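Local coordinates for protein ribonuclease J (Methanolobus psychrophilus R15, PDB 5HAB) that hydrolyses RNA as an exoribonuclease of the metallo-beta-lactamase/beta-CASP family, probably with the help of zinc ions, at residues K215-E220 and R421-E426; L225-T230 and E414-L419. The protein carries 1 engineered substitution. All coordinates share one frame; numbering follows the deposited sequence.

Contact 1: residues K215-E220 and R421-E426; sequences KELGKE and RMLKPE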
ATOM      1  N   LYS B 215      10.346  32.202 -20.447  1.00 46.94           N
ATOM      2  CA  LYS B 215       9.255  32.855 -21.165  1.00 44.41           C
ATOM      3  C   LYS B 215       9.730  33.362 -22.524  1.00 44.84           C
ATOM      4  O   LYS B 215       9.061  33.166 -23.549  1.00 55.45           O
ATOM      5  CB  LYS B 215       8.687  34.010 -20.340  1.00 52.21           C
ATOM      6  CG  LYS B 215       8.062  33.596 -19.021  1.00 62.95           C
ATOM      7  CD  LYS B 215       7.488  34.799 -18.290  1.00 55.38           C
ATOM      8  CE  LYS B 215       7.102  34.450 -16.863  1.00 65.10           C
ATOM      9  NZ  LYS B 215       6.565  35.635 -16.140  1.00 87.00           N
ATOM     10  N   GLU B 216      10.892  34.013 -22.520  1.00 44.42           N
ATOM     11  CA  GLU B 216      11.514  34.480 -23.756  1.00 55.94           C
ATOM     12  C   GLU B 216      11.697  33.338 -24.751  1.00 49.75           C
ATOM     13  O   GLU B 216      11.312  33.469 -25.906  1.00 53.42           O
ATOM     14  CB  GLU B 216      12.858  35.151 -23.469  1.00 59.54           C
ATOM     15  CG  GLU B 216      12.731  36.530 -22.847  1.00 67.79           C
ATOM     16  CD  GLU B 216      14.070  37.227 -22.701  1.00 84.16           C
ATOM     17  OE1 GLU B 216      15.105  36.527 -22.670  1.00 70.10           O
ATOM     18  OE2 GLU B 216      14.088  38.475 -22.615  1.00 78.72           O
ATOM     19  N   LEU B 217      12.289  32.230 -24.301  1.00 45.66           N
ATOM     20  CA  LEU B 217      12.450  31.029 -25.127  1.00 51.94           C
ATOM     21  C   LEU B 217      11.121  30.583 -25.708  1.00 41.91           C
ATOM     22  O   LEU B 217      11.029  30.252 -26.891  1.00 51.42           O
ATOM     23  CB  LEU B 217      13.060  29.878 -24.325  1.00 46.14           C
ATOM     24  CG  LEU B 217      14.566  29.660 -24.400  1.00 54.15           C
ATOM     25  CD1 LEU B 217      14.945  28.500 -23.510  1.00 52.90           C
ATOM     26  CD2 LEU B 217      14.984  29.388 -25.833  1.00 51.50           C
ATOM     27  N   GLY B 218      10.103  30.549 -24.855  1.00 41.50           N
ATOM     28  CA  GLY B 218       8.756  30.235 -25.290  1.00 41.11           C
ATOM     29  C   GLY B 218       8.328  31.088 -26.469  1.00 42.59           C
ATOM     30  O   GLY B 218       7.786  30.581 -27.451  1.00 48.86           O
ATOM     31  N   LYS B 219       8.574  32.391 -26.371  1.00 41.54           N
ATOM     32  CA  LYS B 219       8.177  33.313 -27.435  1.00 52.42           C
ATOM     33  C   LYS B 219       9.059  33.215 -28.687  1.00 49.58           C
ATOM     34  O   LYS B 219       8.590  33.449 -29.799  1.00 59.26           O
ATOM     35  CB  LYS B 219       8.180  34.744 -26.897  1.00 41.01           C
ATOM     36  CG  LYS B 219       7.099  34.977 -25.852  1.00 64.90           C
ATOM     37  CD  LYS B 219       7.294  36.277 -25.097  1.00 67.15           C
ATOM     38  CE  LYS B 219       6.290  36.394 -23.959  1.00 71.53           C
ATOM     39  NZ  LYS B 219       6.688  37.424 -22.960  1.00 82.72           N
ATOM     40  N   GLU B 220      10.322  32.848 -28.505  1.00 55.66           N
ATOM     41  CA  GLU B 220      11.264  32.724 -29.616  1.00 49.40           C
ATOM     42  C   GLU B 220      10.977  31.482 -30.453  1.00 54.23           C
ATOM     43  O   GLU B 220      11.187  31.478 -31.664  1.00 51.20           O
ATOM     44  CB  GLU B 220      12.703  32.685 -29.095  1.00 51.61           C
ATOM     45  CG  GLU B 220      13.173  33.990 -28.461  1.00 45.59           C
ATOM     46  CD  GLU B 220      14.467  33.830 -27.683  1.00 62.22           C
ATOM     47  OE1 GLU B 220      15.124  32.773 -27.817  1.00 68.46           O
ATOM     48  OE2 GLU B 220      14.827  34.762 -26.933  1.00 71.95           O
ATOM     49  N   ARG B 421       3.547  25.874 -19.682  1.00 39.45           N
ATOM     50  CA  ARG B 421       2.920  27.137 -20.068  1.00 51.24           C
ATOM     51  C   ARG B 421       3.949  28.207 -20.424  1.00 49.30           C
ATOM     52  O   ARG B 421       3.666  29.110 -21.210  1.00 50.49           O
ATOM     53  CB  ARG B 421       2.016  27.657 -18.948  1.00 49.18           C
ATOM     54  CG  ARG B 421       0.714  26.890 -18.769  1.00 73.63           C
ATOM     55  CD  ARG B 421      -0.295  27.670 -17.920  1.00 71.73           C
ATOM     56  NE  ARG B 421      -0.129  29.120 -18.024  1.00 81.76           N
ATOM     57  CZ  ARG B 421       0.445  29.875 -17.091  1.00 80.07           C
ATOM     58  NH1 ARG B 421       0.912  29.315 -15.982  1.00 76.84           N
ATOM     59  NH2 ARG B 421       0.556  31.185 -17.268  1.00 72.50           N
ATOM     60  N   MET B 422       5.154  28.086 -19.881  1.00 43.00           N
ATOM     61  CA  MET B 422       6.199  29.060 -20.163  1.00 38.15           C
ATOM     62  C   MET B 422       6.933  28.765 -21.473  1.00 46.66           C
ATOM     63  O   MET B 422       7.092  29.649 -22.315  1.00 42.38           O
ATOM     64  CB  MET B 422       7.191  29.114 -19.000  1.00 48.42           C
ATOM     65  CG  MET B 422       6.641  29.817 -17.766  1.00 54.26           C
ATOM     66  SD  MET B 422       7.859  30.012 -16.450  1.00 53.87           S
ATOM     67  CE  MET B 422       8.067  28.311 -15.926  1.00 57.84           C
ATOM     68  N   LEU B 423       7.373  27.525 -21.649  1.00 36.77           N
ATOM     69  CA  LEU B 423       8.161  27.174 -22.825  1.00 43.98           C
ATOM     70  C   LEU B 423       7.299  27.023 -24.073  1.00 38.74           C
ATOM     71  O   LEU B 423       7.803  27.129 -25.191  1.00 39.31           O
ATOM     72  CB  LEU B 423       8.946  25.886 -22.576  1.00 36.70           C
ATOM     73  CG  LEU B 423      10.184  26.036 -21.693  1.00 42.99           C
ATOM     74  CD1 LEU B 423      10.876  24.692 -21.501  1.00 30.96           C
ATOM     75  CD2 LEU B 423      11.136  27.055 -22.307  1.00 35.99           C
ATOM     76  N   LYS B 424       6.006  26.788 -23.867  1.00 41.00           N
ATOM     77  CA  LYS B 424       5.061  26.509 -24.952  1.00 34.96           C
ATOM     78  C   LYS B 424       5.657  25.634 -26.062  1.00 40.22           C
ATOM     79  O   LYS B 424       5.631  26.006 -27.234  1.00 39.68           O
ATOM     80  CB  LYS B 424       4.536  27.821 -25.540  1.00 37.43           C
ATOM     81  CG  LYS B 424       3.869  28.725 -24.511  1.00 44.61           C
ATOM     82  CD  LYS B 424       3.412  30.040 -25.128  1.00 57.96           C
ATOM     83  CE  LYS B 424       3.447  31.172 -24.110  1.00 60.39           C
ATOM     84  NZ  LYS B 424       3.138  32.491 -24.734  1.00 77.24           N
ATOM     85  N   PRO B 425       6.208  24.466 -25.694  1.00 40.66           N
ATOM     86  CA  PRO B 425       6.872  23.667 -26.726  1.00 29.26           C
ATOM     87  C   PRO B 425       5.907  23.118 -27.772  1.00 32.75           C
ATOM     88  O   PRO B 425       4.742  22.854 -27.485  1.00 44.75           O
ATOM     89  CB  PRO B 425       7.508  22.535 -25.922  1.00 30.24           C
ATOM     90  CG  PRO B 425       6.609  22.367 -24.761  1.00 37.19           C
ATOM     91  CD  PRO B 425       6.164  23.760 -24.401  1.00 36.72           C
ATOM     92  N   GLU B 426       6.413  22.946 -28.985  1.00 38.41           N
ATOM     93  CA  GLU B 426       5.630  22.402 -30.080  1.00 38.43           C
ATOM     94  C   GLU B 426       5.452  20.898 -29.903  1.00 37.97           C
ATOM     95  O   GLU B 426       4.418  20.336 -30.259  1.00 29.18           O
ATOM     96  CB  GLU B 426       6.317  22.715 -31.409  1.00 34.59           C
ATOM     97  CG  GLU B 426       5.579  22.264 -32.647  1.00 49.28           C
ATOM     98  CD  GLU B 426       6.283  22.713 -33.915  1.00 80.98           C
ATOM     99  OE1 GLU B 426       7.287  23.450 -33.803  1.00 69.15           O
ATOM    100  OE2 GLU B 426       5.836  22.328 -35.018  1.00 62.86           O
TER
HETATM  101  O   HOH W   1       6.196  32.530 -23.465  1.00 52.69           O
HETATM  102  O   HOH W   2       7.521  27.951 -28.602  1.00 39.30           O

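Contact 2: residues L225-T230 and E414-L419; sequences LITEST and EDHWEL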
ATOM      1  N   LEU B 225      10.419  19.873 -26.179  1.00 38.99           N
ATOM      2  CA  LEU B 225      10.844  19.843 -24.792  1.00 28.53           C
ATOM      3  C   LEU B 225      11.035  18.394 -24.371  1.00 30.58           C
ATOM      4  O   LEU B 225      10.130  17.569 -24.525  1.00 27.68           O
ATOM      5  CB  LEU B 225       9.819  20.541 -23.889  1.00 27.43           C
ATOM      6  CG  LEU B 225       9.986  20.351 -22.377  1.00 27.22           C
ATOM      7  CD1 LEU B 225      11.312  20.918 -21.899  1.00 29.77           C
ATOM      8  CD2 LEU B 225       8.831  20.985 -21.610  1.00 26.55           C
ATOM      9  N   ILE B 226      12.232  18.083 -23.889  1.00 25.49           N
ATOM     10  CA  ILE B 226      12.491  16.812 -23.238  1.00 23.89           C
ATOM     11  C   ILE B 226      12.530  17.121 -21.758  1.00 35.50           C
ATOM     12  O   ILE B 226      13.361  17.910 -21.312  1.00 32.51           O
ATOM     13  CB  ILE B 226      13.801  16.158 -23.709  1.00 22.79           C
ATOM     14  CG1 ILE B 226      13.732  15.811 -25.199  1.00 42.10           C
ATOM     15  CG2 ILE B 226      14.137  14.933 -22.852  1.00 16.28           C
ATOM     16  CD1 ILE B 226      14.329  16.869 -26.106  1.00 37.93           C
ATOM     17  N   THR B 227      11.623  16.528 -20.994  1.00 30.00           N
ATOM     18  CA  THR B 227      11.546  16.849 -19.576  1.00 23.97           C
ATOM     19  C   THR B 227      11.243  15.581 -18.785  1.00 28.00           C
ATOM     20  O   THR B 227      10.668  14.629 -19.308  1.00 28.37           O
ATOM     21  CB  THR B 227      10.494  17.953 -19.300  1.00 31.08           C
ATOM     22  OG1 THR B 227      10.604  18.402 -17.946  1.00 38.98           O
ATOM     23  CG2 THR B 227       9.078  17.458 -19.557  1.00 23.11           C
ATOM     24  N   GLU B 228      11.678  15.565 -17.530  1.00 30.09           N
ATOM     25  CA  GLU B 228      11.507  14.403 -16.665  1.00 33.03           C
ATOM     26  C   GLU B 228      10.035  14.160 -16.336  1.00 25.45           C
ATOM     27  O   GLU B 228       9.241  15.092 -16.287  1.00 25.83           O
ATOM     28  CB  GLU B 228      12.310  14.590 -15.375  1.00 30.79           C
ATOM     29  CG  GLU B 228      11.802  15.737 -14.507  1.00 34.97           C
ATOM     30  CD  GLU B 228      12.270  15.638 -13.068  1.00 36.75           C
ATOM     31  OE1 GLU B 228      13.488  15.726 -12.835  1.00 34.89           O
ATOM     32  OE2 GLU B 228      11.420  15.469 -12.169  1.00 40.67           O
ATOM     33  N   SER B 229       9.671  12.901 -16.128  1.00 25.23           N
ATOM     34  CA  SER B 229       8.318  12.577 -15.699  1.00 29.47           C
ATOM     35  C   SER B 229       8.322  12.014 -14.278  1.00 34.31           C
ATOM     36  O   SER B 229       7.278  11.642 -13.760  1.00 27.18           O
ATOM     37  CB  SER B 229       7.684  11.570 -16.651  1.00 24.87           C
ATOM     38  OG  SER B 229       8.354  10.328 -16.573  1.00 22.57           O
ATOM     39  N   THR B 230       9.508  11.981 -13.669  1.00 23.42           N
ATOM     40  CA  THR B 230       9.771  11.296 -12.401  1.00 33.62           C
ATOM     41  C   THR B 230       8.725  11.497 -11.300  1.00 32.61           C
ATOM     42  O   THR B 230       8.270  10.527 -10.699  1.00 30.55           O
ATOM     43  CB  THR B 230      11.142  11.735 -11.829  1.00 32.47           C
ATOM     44  OG1 THR B 230      12.136  11.657 -12.857  1.00 41.99           O
ATOM     45  CG2 THR B 230      11.558  10.844 -10.670  1.00 33.99           C
ATOM     46  N   GLU B 414       2.274  20.382 -10.964  1.00 28.53           N
ATOM     47  CA  GLU B 414       1.982  21.780 -11.278  1.00 27.18           C
ATOM     48  C   GLU B 414       3.230  22.545 -11.717  1.00 32.86           C
ATOM     49  O   GLU B 414       3.143  23.525 -12.468  1.00 40.42           O
ATOM     50  CB  GLU B 414       1.333  22.475 -10.078  1.00 34.24           C
ATOM     51  CG  GLU B 414       0.052  21.808  -9.594  1.00 35.95           C
ATOM     52  CD  GLU B 414      -0.922  21.529 -10.721  1.00 40.60           C
ATOM     53  OE1 GLU B 414      -1.158  22.440 -11.540  1.00 42.46           O
ATOM     54  OE2 GLU B 414      -1.465  20.406 -10.781  1.00 34.01           O
ATOM     55  N   ASP B 415       4.389  22.101 -11.241  1.00 29.39           N
ATOM     56  CA  ASP B 415       5.655  22.637 -11.726  1.00 40.40           C
ATOM     57  C   ASP B 415       5.795  22.353 -13.223  1.00 36.00           C
ATOM     58  O   ASP B 415       6.174  23.231 -14.006  1.00 37.47           O
ATOM     59  CB  ASP B 415       6.824  22.034 -10.950  1.00 30.22           C
ATOM     60  CG  ASP B 415       6.743  22.331  -9.466  1.00 36.36           C
ATOM     61  OD1 ASP B 415       6.632  23.519  -9.108  1.00 44.56           O
ATOM     62  OD2 ASP B 415       6.776  21.376  -8.657  1.00 40.19           O
ATOM     63  N   HIS B 416       5.463  21.129 -13.620  1.00 29.90           N
ATOM     64  CA  HIS B 416       5.466  20.766 -15.035  1.00 28.30           C
ATOM     65  C   HIS B 416       4.419  21.542 -15.810  1.00 33.60           C
ATOM     66  O   HIS B 416       4.644  21.920 -16.955  1.00 29.16           O
ATOM     67  CB  HIS B 416       5.239  19.267 -15.207  1.00 20.79           C
ATOM     68  CG  HIS B 416       6.467  18.449 -14.970  1.00 31.94           C
ATOM     69  ND1 HIS B 416       7.595  18.566 -15.754  1.00 28.29           N
ATOM     70  CD2 HIS B 416       6.749  17.505 -14.039  1.00 30.17           C
ATOM     71  CE1 HIS B 416       8.518  17.728 -15.318  1.00 26.71           C
ATOM     72  NE2 HIS B 416       8.031  17.072 -14.279  1.00 31.06           N
ATOM     73  N   TRP B 417       3.276  21.775 -15.175  1.00 35.22           N
ATOM     74  CA  TRP B 417       2.198  22.563 -15.765  1.00 34.82           C
ATOM     75  C   TRP B 417       2.696  23.959 -16.149  1.00 39.14           C
ATOM     76  O   TRP B 417       2.548  24.407 -17.296  1.00 48.23           O
ATOM     77  CB  TRP B 417       1.030  22.652 -14.779  1.00 38.78           C
ATOM     78  CG  TRP B 417      -0.138  23.444 -15.249  1.00 35.41           C
ATOM     79  CD1 TRP B 417      -0.431  24.737 -14.937  1.00 46.30           C
ATOM     80  CD2 TRP B 417      -1.201  22.982 -16.089  1.00 37.69           C
ATOM     81  NE1 TRP B 417      -1.603  25.117 -15.545  1.00 41.76           N
ATOM     82  CE2 TRP B 417      -2.095  24.058 -16.259  1.00 35.80           C
ATOM     83  CE3 TRP B 417      -1.476  21.767 -16.722  1.00 39.63           C
ATOM     84  CZ2 TRP B 417      -3.247  23.955 -17.033  1.00 35.70           C
ATOM     85  CZ3 TRP B 417      -2.623  21.667 -17.490  1.00 50.20           C
ATOM     86  CH2 TRP B 417      -3.492  22.754 -17.639  1.00 44.40           C
ATOM     87  N   GLU B 418       3.319  24.633 -15.189  1.00 38.80           N
ATOM     88  CA  GLU B 418       3.813  25.983 -15.422  1.00 39.17           C
ATOM     89  C   GLU B 418       4.995  26.007 -16.397  1.00 39.86           C
ATOM     90  O   GLU B 418       5.113  26.928 -17.209  1.00 48.98           O
ATOM     91  CB  GLU B 418       4.189  26.637 -14.092  1.00 40.22           C
ATOM     92  CG  GLU B 418       2.981  26.818 -13.174  1.00 60.23           C
ATOM     93  CD  GLU B 418       3.200  27.862 -12.097  1.00 90.92           C
ATOM     94  OE1 GLU B 418       2.234  28.159 -11.360  1.00 65.61           O
ATOM     95  OE2 GLU B 418       4.328  28.391 -11.993  1.00 95.96           O
ATOM     96  N   LEU B 419       5.860  25.000 -16.329  1.00 35.33           N
ATOM     97  CA  LEU B 419       6.957  24.889 -17.294  1.00 40.82           C
ATOM     98  C   LEU B 419       6.392  24.801 -18.711  1.00 41.80           C
ATOM     99  O   LEU B 419       6.867  25.463 -19.638  1.00 40.89           O
ATOM    100  CB  LEU B 419       7.832  23.670 -16.999  1.00 33.63           C
ATOM    101  CG  LEU B 419       8.957  23.399 -18.005  1.00 39.41           C
ATOM    102  CD1 LEU B 419       9.950  24.546 -18.025  1.00 38.05           C
ATOM    103  CD2 LEU B 419       9.667  22.094 -17.700  1.00 28.75           C
TER
HETATM  104  O   HOH W   3       8.849  15.256 -12.626  1.00 29.32           O

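Contact 1: residues K215-E220 and R421-E426
Gly-218 meets the end of helix 413-423 with its bare backbone. Its CA stands 3.3 Å from Leu-423 O, with 143° at the hydrogen. Met-422 O is reached by the same CA at 3.5 Å and 151°, so both approaches are CA-H...O contacts. Lacking a side chain, Gly-218 lets the two backbones come together, with its CA only 4.0 Å from that of Leu-423. No direct hydrogen bond joins the segments, and two waters make the polar links instead. One donates to Lys-215 O and, more loosely, to Met-422 O at 3.2 Å; the other donates to Gly-218 O and Lys-424 O. Lys-424, with a positive phi, is where the chain leaves the helix.

On the buried side, Leu-423 CD2 lies 4.0 Å from Leu-217 CB. CG of Leu-423 is anti to the carbonyl carbon (chi1 -76°), which brings this methyl back toward the neighbouring helix although the CB itself points away. The two leucines face the same sheet of the metallo-beta-lactamase fold: Leu-217 rests on strands 179-186 and 189-194, and Leu-423 on Val-192 and Leu-225. Helices 211-220 and 413-423 thus pack side by side over its strands.

Toward the subunit interface the aliphatic part of Lys-215 runs alongside Met-422, CG to CG 4.2 Å. The extended lysine carries NZ to a salt bridge with Glu-256 of the second subunit, which also packs on Met-422. Within its own chain Met-422 reaches back to Phe-211 and Leu-214.

Contact 2: residues L225-T230 and E414-L419
Strand 225-228 and helix segment 414-419 run nearly antiparallel, their axes 10.8 Å apart at an angle of 168°, and Thr-227 and His-416 form the nearest CA pair. This is a helix laid over a sheet of the metallo-beta-lactamase fold, at the strand end where the sequence Glu-Ser-Thr is consistent with motif A of beta-CASP nucleases. Away from that end the packing is apolar: Leu-225 CD2 touches Leu-419 CD2 at 4.1 Å, the side chains crossing at a slant. Both leucines hold CG anti to the backbone N (chi1 168° and 176°), which extends their tips toward each other between strand and helix.

One turn earlier on the helix, His-416 points its ring at the strand. Thr-227 OG1 lies at the edge of this ring, 3.4 Å from CE1, while hydrogen bonding to Ala-194 O. Glu-228 O approaches the ring obliquely, nearest to CE1 at 2.9 Å; NE2 is 3.1 Å away, but the angle is too poor for a hydrogen bond.

The Glu-228 carboxylate is held by hydrogen bonds from Phe-197 N and with His-410 ND1 at OE1, as in the pairing of motif A acid and motif B histidine in beta-CASP relatives. Nearby, Thr-230 packs on a sugar of the bound RNA. A water in the plane of the His-416 ring links the two side chains, 2.6 Å from NE2 and 2.6 Å from Glu-228 OE2, to which it donates.

How the contacts relate
The two contacts lie 13 Å apart between centres and share helix 413-423: contact 2 uses its first part and contact 1 its C-terminal end. Segment 215-220 precedes 225-230, and 414-419 precedes 421-426, so contact 2 is nested inside the loop closed by contact 1. They meet at Leu-225, whose CD1 is 3.8 Å from Leu-423 CD1 and whose CB is 3.7 Å from Pro-425 CB. The intervening chain includes the parallel sheet of the beta-CASP domain, so both contacts tie the returning chain back onto the metallo-beta-lactamase fold. Contact 2 comes within about 4 Å of the RNA at nearest atoms, contact 1 about 19 Å; both touch the second subunit.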